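Local coordinates for signal recognition particle 19 kDa protein (Pyrococcus furiosus, PDB 3DLU) that probably binds 7S RNA directly and brings the 54 kDa subunit into the archaeal signal recognition particle, which takes part in inserting nascent membrane proteins, at residues 22-27 / 84-89; 46-51 / 71-76. One frame throughout, in Å; residues are numbered along the deposited sequence. Where two conformers were deposited one is given.

From the N terminus the chain runs through strand 3-6 into a long loop, and residues 22-27 of that loop form the first half of contact 1. The chain then forms helix 34-43 and enters strand 47-56, where contact 2 opens. Contact 2 closes first, when strand 68-76 returns antiparallel and pairs through residues 71-76 with 46-51. Contact 1 closes later, as helix 81-100 brings residues 84-89 against the early loop, so its larger loop encloses the whole of contact 2. The two meet where Leu75 and Phe46 pack on Ile88 of the helix. Together they tie loop, helix and sheet into one compact domain, with contact centres about 16 Å apart.

Contact 1: residues 22-27 / 84-89; sequences IVPRSI and SLKLIA
Ile27 has its CG2 methyl anti to the backbone N and CG1 beside that N (chi1 -65°), which presents CG2 to the helix between Lys86 and Ala89, 3.8 Å from Lys86 O and 3.9 Å from Ala89 CB. In Val23 it is the branch beside the backbone N, CG1, that does the touching (chi1 -50°), meeting Leu85 CB at 3.7 Å while lying 4.1 Å from Lys86 CG. Neither segment donates a hydrogen bond to the other; the contact is made by apolar surfaces. The βαββα fold of the SRP19 family is completed by helix 81-100, and here the loop that leads from strand 3-6 to helix 34-43 folds back over one side of that helix. Branched Val23 and Ile27 suit the task because their methyls are fixed close to the backbone. Lys86 fits the partly exposed edge: its extended stem runs past Val23 in the opposite direction and brings CE to 4.1 Å from Pro24 CD, the lysine stem and the proline crossing at about a right angle. At the start of both segments, Ile22 lies across Leu85, although it is modelled in two conformers and the exact meeting of its tip is uncertain. Leu85 also packs on Val6 of strand 3-6, so a branched apolar side chain, able to touch both loop and sheet, suits this buried place. Ala89 is small enough for the loop backbone to come close, with Ile27 O 3.2 Å from its CB. That carbonyl accepts a hydrogen bond from NH1 of Arg93, one turn on in the same helix.

Contact 2: residues 46-51 / 71-76; sequences FKVIRV and GMIVLE
Lys47 and Glu76 pair at one end of an antiparallel beta hairpin whose ladder is interrupted by a classic beta bulge: Ile49 and Arg50 together face Val74. Among the backbone bonds, Lys47 and Glu76 exchange two, Glu76 N reaching Lys47 O at 2.8 Å. At the bulge Val74 O accepts two N-H groups from the same face of its carbonyl plane, Ile49 N at 2.8 Å and the more distant Arg50 N at 3.3 Å. The helical psi of Ile49 (-47°) makes this double grip possible.

Apolar contacts line both faces. Val48, Val51, Ile73 and Leu75 share one face; the last three, branched and bulky, pack on helix 34-43, with Val48 against Leu75. Beside the ladder, the Phe46 ring fits a buried place against helix 81-100. On the other face Val74 splits its methyls, CG1 to Ile49 CB at 3.7 Å and CG2 to Arg50 CB at 3.9 Å, while Ile49 CD1 lies 4.0 Å from Glu76 CD. An alanine in place of Ile49 would keep CB but would probably open a gap between Val74 CG1 and the Glu76 stem, where CG1, CG2 and CD1 now lie.

The charged groups find their main partners beyond the two strands. Glu76 forms a salt bridge with Arg3, whereas Lys47 NZ stays 4.7 Å from Glu76 OE1. Arg50 bridges through NE to Asp54 of a second copy of the protein and through NH2 to Glu52 of a third. Met72 CG sits between its backbone N and carbonyl carbon (chi1 69°), and bends at chi2 and chi3 bring SD 3.4 Å from Arg50 NH1, with CE in plane at the guanidinium edge.

Contact 1: residues 22-27 / 84-89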
loop_
_atom_site.group_PDB
_atom_site.type_symbol
_atom_site.label_atom_id
_atom_site.label_comp_id
_atom_site.label_asym_id
_atom_site.label_seq_id
_atom_site.Cartn_x
_atom_site.Cartn_y
_atom_site.Cartn_z
ATOM N N ILE A 22 16.867 -14.282 4.043
ATOM C CA ILE A 22 17.659 -14.865 2.970
ATOM C C ILE A 22 19.131 -14.863 3.329
ATOM O O ILE A 22 19.813 -15.874 3.200
ATOM C CB ILE A 22 17.524 -14.046 1.655
ATOM C CG1 ILE A 22 16.073 -13.981 1.193
ATOM C CG2 ILE A 22 18.412 -14.624 0.566
ATOM C CD1 ILE A 22 15.919 -13.670 -0.277
ATOM N N VAL A 23 19.628 -13.718 3.774
ATOM C CA VAL A 23 21.073 -13.556 3.942
ATOM C C VAL A 23 21.542 -14.090 5.305
ATOM O O VAL A 23 20.745 -14.209 6.222
ATOM C CB VAL A 23 21.498 -12.105 3.744
ATOM C CG1 VAL A 23 20.907 -11.558 2.441
ATOM C CG2 VAL A 23 21.034 -11.275 4.891
ATOM N N PRO A 24 22.835 -14.428 5.423
ATOM C CA PRO A 24 23.343 -14.913 6.711
ATOM C C PRO A 24 23.079 -13.910 7.823
ATOM O O PRO A 24 23.119 -12.692 7.608
ATOM C CB PRO A 24 24.850 -15.063 6.464
ATOM C CG PRO A 24 24.957 -15.278 4.982
ATOM C CD PRO A 24 23.865 -14.446 4.370
ATOM N N ARG A 25 22.828 -14.435 9.014
ATOM C CA ARG A 25 22.385 -13.614 10.126
ATOM C C ARG A 25 23.355 -12.486 10.476
ATOM O O ARG A 25 22.918 -11.394 10.809
ATOM C CB ARG A 25 22.100 -14.478 11.359
ATOM C CG ARG A 25 21.341 -13.741 12.446
ATOM C CD ARG A 25 21.121 -14.622 13.673
ATOM N NE ARG A 25 22.396 -14.912 14.320
ATOM C CZ ARG A 25 22.530 -15.303 15.581
ATOM N NH1 ARG A 25 21.460 -15.453 16.348
ATOM N NH2 ARG A 25 23.742 -15.524 16.077
ATOM N N SER A 26 24.663 -12.756 10.421
ATOM C CA SER A 26 25.660 -11.728 10.736
ATOM C C SER A 26 25.716 -10.583 9.702
ATOM O O SER A 26 26.112 -9.461 10.036
ATOM C CB SER A 26 27.043 -12.357 10.921
ATOM O OG SER A 26 27.440 -12.993 9.725
ATOM N N ILE A 27 25.307 -10.862 8.458
ATOM C CA ILE A 27 25.233 -9.801 7.446
ATOM C C ILE A 27 23.925 -9.008 7.596
ATOM O O ILE A 27 23.928 -7.770 7.557
ATOM C CB ILE A 27 25.399 -10.360 6.021
ATOM C CG1 ILE A 27 26.804 -10.943 5.840
ATOM C CG2 ILE A 27 25.151 -9.268 4.963
ATOM C CD1 ILE A 27 26.919 -11.885 4.650
ATOM N N SER A 84 23.127 -8.204 -3.911
ATOM C CA SER A 84 22.578 -6.879 -3.629
ATOM C C SER A 84 22.016 -6.785 -2.202
ATOM O O SER A 84 22.166 -5.763 -1.546
ATOM C CB SER A 84 21.489 -6.521 -4.656
ATOM O OG SER A 84 22.024 -6.464 -5.974
ATOM N N LEU A 85 21.319 -7.823 -1.746
ATOM C CA LEU A 85 20.799 -7.852 -0.378
ATOM C C LEU A 85 21.925 -7.761 0.648
ATOM O O LEU A 85 21.811 -7.046 1.643
ATOM C CB LEU A 85 19.976 -9.109 -0.116
ATOM C CG LEU A 85 18.627 -9.246 -0.834
ATOM C CD1 LEU A 85 17.993 -10.595 -0.529
ATOM C CD2 LEU A 85 17.676 -8.091 -0.472
ATOM N N LYS A 86 23.006 -8.493 0.411
ATOM C CA LYS A 86 24.167 -8.420 1.315
ATOM C C LYS A 86 24.787 -7.013 1.319
ATOM O O LYS A 86 25.104 -6.459 2.379
ATOM C CB LYS A 86 25.217 -9.471 0.939
ATOM C CG LYS A 86 24.770 -10.918 1.204
ATOM C CD LYS A 86 25.719 -11.907 0.533
ATOM C CE LYS A 86 25.228 -13.335 0.686
ATOM N NZ LYS A 86 25.998 -14.263 -0.180
ATOM N N LEU A 87 24.954 -6.424 0.136
ATOM C CA LEU A 87 25.518 -5.084 0.038
ATOM C C LEU A 87 24.641 -4.086 0.778
ATOM O O LEU A 87 25.138 -3.198 1.472
ATOM C CB LEU A 87 25.644 -4.657 -1.426
ATOM C CG LEU A 87 26.741 -5.359 -2.224
ATOM C CD1 LEU A 87 26.517 -5.109 -3.712
ATOM C CD2 LEU A 87 28.098 -4.826 -1.772
ATOM N N ILE A 88 23.328 -4.228 0.609
ATOM C CA ILE A 88 22.377 -3.333 1.254
ATOM C C ILE A 88 22.438 -3.469 2.775
ATOM O O ILE A 88 22.504 -2.464 3.491
ATOM C CB ILE A 88 20.948 -3.598 0.753
ATOM C CG1 ILE A 88 20.805 -3.060 -0.666
ATOM C CG2 ILE A 88 19.907 -2.939 1.671
ATOM C CD1 ILE A 88 19.492 -3.467 -1.340
ATOM N N ALA A 89 22.432 -4.711 3.259
ATOM C CA ALA A 89 22.502 -4.968 4.697
ATOM C C ALA A 89 23.764 -4.345 5.306
ATOM O O ALA A 89 23.703 -3.642 6.333
ATOM C CB ALA A 89 22.450 -6.478 4.978
#

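Contact 2: residues 46-51 / 71-76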
loop_
_atom_site.group_PDB
_atom_site.type_symbol
_atom_site.label_atom_id
_atom_site.label_comp_id
_atom_site.label_asym_id
_atom_site.label_seq_id
_atom_site.Cartn_x
_atom_site.Cartn_y
_atom_site.Cartn_z
ATOM N N PHE A 46 22.161 1.931 -6.848
ATOM C CA PHE A 46 21.101 1.134 -7.432
ATOM C C PHE A 46 20.018 2.118 -7.826
ATOM O O PHE A 46 19.990 3.243 -7.331
ATOM C CB PHE A 46 20.542 0.116 -6.429
ATOM C CG PHE A 46 21.543 -0.910 -5.956
ATOM C CD1 PHE A 46 22.749 -1.099 -6.616
ATOM C CD2 PHE A 46 21.246 -1.722 -4.873
ATOM C CE1 PHE A 46 23.659 -2.057 -6.184
ATOM C CE2 PHE A 46 22.153 -2.695 -4.431
ATOM C CZ PHE A 46 23.355 -2.858 -5.083
ATOM N N LYS A 47 19.139 1.729 -8.732
ATOM C CA LYS A 47 18.052 2.627 -9.089
ATOM C C LYS A 47 16.785 2.168 -8.388
ATOM O O LYS A 47 16.448 0.989 -8.438
ATOM C CB LYS A 47 17.853 2.655 -10.604
ATOM C CG LYS A 47 16.730 3.579 -11.035
ATOM C CD LYS A 47 16.628 3.652 -12.548
ATOM C CE LYS A 47 15.698 4.784 -12.972
ATOM N NZ LYS A 47 15.442 4.773 -14.439
ATOM N N VAL A 48 16.107 3.096 -7.717
ATOM C CA VAL A 48 14.852 2.794 -7.035
ATOM C C VAL A 48 13.648 3.025 -7.950
ATOM O O VAL A 48 13.432 4.134 -8.450
ATOM C CB VAL A 48 14.708 3.610 -5.742
ATOM C CG1 VAL A 48 13.433 3.250 -5.021
ATOM C CG2 VAL A 48 15.917 3.367 -4.843
ATOM N N ILE A 49 12.879 1.960 -8.149
ATOM C CA ILE A 49 11.745 1.925 -9.074
ATOM C C ILE A 49 10.397 2.129 -8.361
ATOM O O ILE A 49 9.551 2.911 -8.817
ATOM C CB ILE A 49 11.735 0.584 -9.848
ATOM C CG1 ILE A 49 13.056 0.381 -10.608
ATOM C CG2 ILE A 49 10.527 0.474 -10.778
ATOM C CD1 ILE A 49 13.425 1.545 -11.535
ATOM N N ARG A 50 10.190 1.418 -7.255
ATOM C CA ARG A 50 8.974 1.566 -6.441
ATOM C C ARG A 50 9.303 1.421 -4.962
ATOM O O ARG A 50 10.105 0.577 -4.592
ATOM C CB ARG A 50 7.925 0.501 -6.795
ATOM C CG ARG A 50 6.723 0.504 -5.813
ATOM C CD ARG A 50 5.631 -0.504 -6.185
ATOM N NE ARG A 50 4.365 -0.245 -5.488
ATOM C CZ ARG A 50 3.714 -1.131 -4.734
ATOM N NH1 ARG A 50 4.205 -2.350 -4.553
ATOM N NH2 ARG A 50 2.559 -0.801 -4.161
ATOM N N VAL A 51 8.670 2.227 -4.122
ATOM C CA VAL A 51 8.776 2.054 -2.673
ATOM C C VAL A 51 7.381 2.057 -2.084
ATOM O O VAL A 51 6.646 3.012 -2.269
ATOM C CB VAL A 51 9.558 3.210 -2.022
ATOM C CG1 VAL A 51 9.750 2.958 -0.518
ATOM C CG2 VAL A 51 10.887 3.403 -2.708
ATOM N N GLY A 71 6.306 -3.430 4.050
ATOM C CA GLY A 71 6.724 -2.735 2.846
ATOM C C GLY A 71 7.490 -3.560 1.842
ATOM O O GLY A 71 7.731 -4.756 2.046
ATOM N N MET A 72 7.863 -2.911 0.744
ATOM C CA MET A 72 8.656 -3.543 -0.303
ATOM C C MET A 72 9.270 -2.478 -1.178
ATOM O O MET A 72 8.771 -1.346 -1.250
ATOM C CB MET A 72 7.816 -4.500 -1.164
ATOM C CG MET A 72 6.769 -3.806 -2.054
ATOM S SD MET A 72 7.323 -3.325 -3.714
ATOM C CE MET A 72 6.747 -4.729 -4.722
ATOM N N ILE A 73 10.371 -2.831 -1.819
ATOM C CA ILE A 73 11.087 -1.900 -2.678
ATOM C C ILE A 73 11.378 -2.637 -3.963
ATOM O O ILE A 73 11.809 -3.785 -3.935
ATOM C CB ILE A 73 12.447 -1.448 -2.069
ATOM C CG1 ILE A 73 12.283 -0.857 -0.661
ATOM C CG2 ILE A 73 13.115 -0.428 -2.982
ATOM C CD1 ILE A 73 12.300 -1.882 0.465
ATOM N N VAL A 74 11.122 -1.995 -5.096
ATOM C CA VAL A 74 11.569 -2.527 -6.367
ATOM C C VAL A 74 12.806 -1.731 -6.746
ATOM O O VAL A 74 12.787 -0.502 -6.722
ATOM C CB VAL A 74 10.489 -2.361 -7.458
ATOM C CG1 VAL A 74 11.018 -2.860 -8.784
ATOM C CG2 VAL A 74 9.210 -3.122 -7.061
ATOM N N LEU A 75 13.879 -2.456 -7.073
ATOM C CA LEU A 75 15.183 -1.877 -7.375
ATOM C C LEU A 75 15.767 -2.425 -8.682
ATOM O O LEU A 75 15.376 -3.492 -9.143
ATOM C CB LEU A 75 16.164 -2.196 -6.239
ATOM C CG LEU A 75 15.914 -1.623 -4.846
ATOM C CD1 LEU A 75 16.935 -2.175 -3.856
ATOM C CD2 LEU A 75 15.955 -0.097 -4.880
ATOM N N GLU A 76 16.704 -1.684 -9.277
ATOM C CA GLU A 76 17.531 -2.222 -10.347
ATOM C C GLU A 76 18.978 -2.169 -9.884
ATOM O O GLU A 76 19.413 -1.159 -9.341
ATOM C CB GLU A 76 17.362 -1.401 -11.629
ATOM C CG GLU A 76 16.094 -1.735 -12.362
ATOM C CD GLU A 76 15.867 -0.861 -13.587
ATOM O OE1 GLU A 76 16.488 0.212 -13.688
ATOM O OE2 GLU A 76 15.061 -1.263 -14.443
#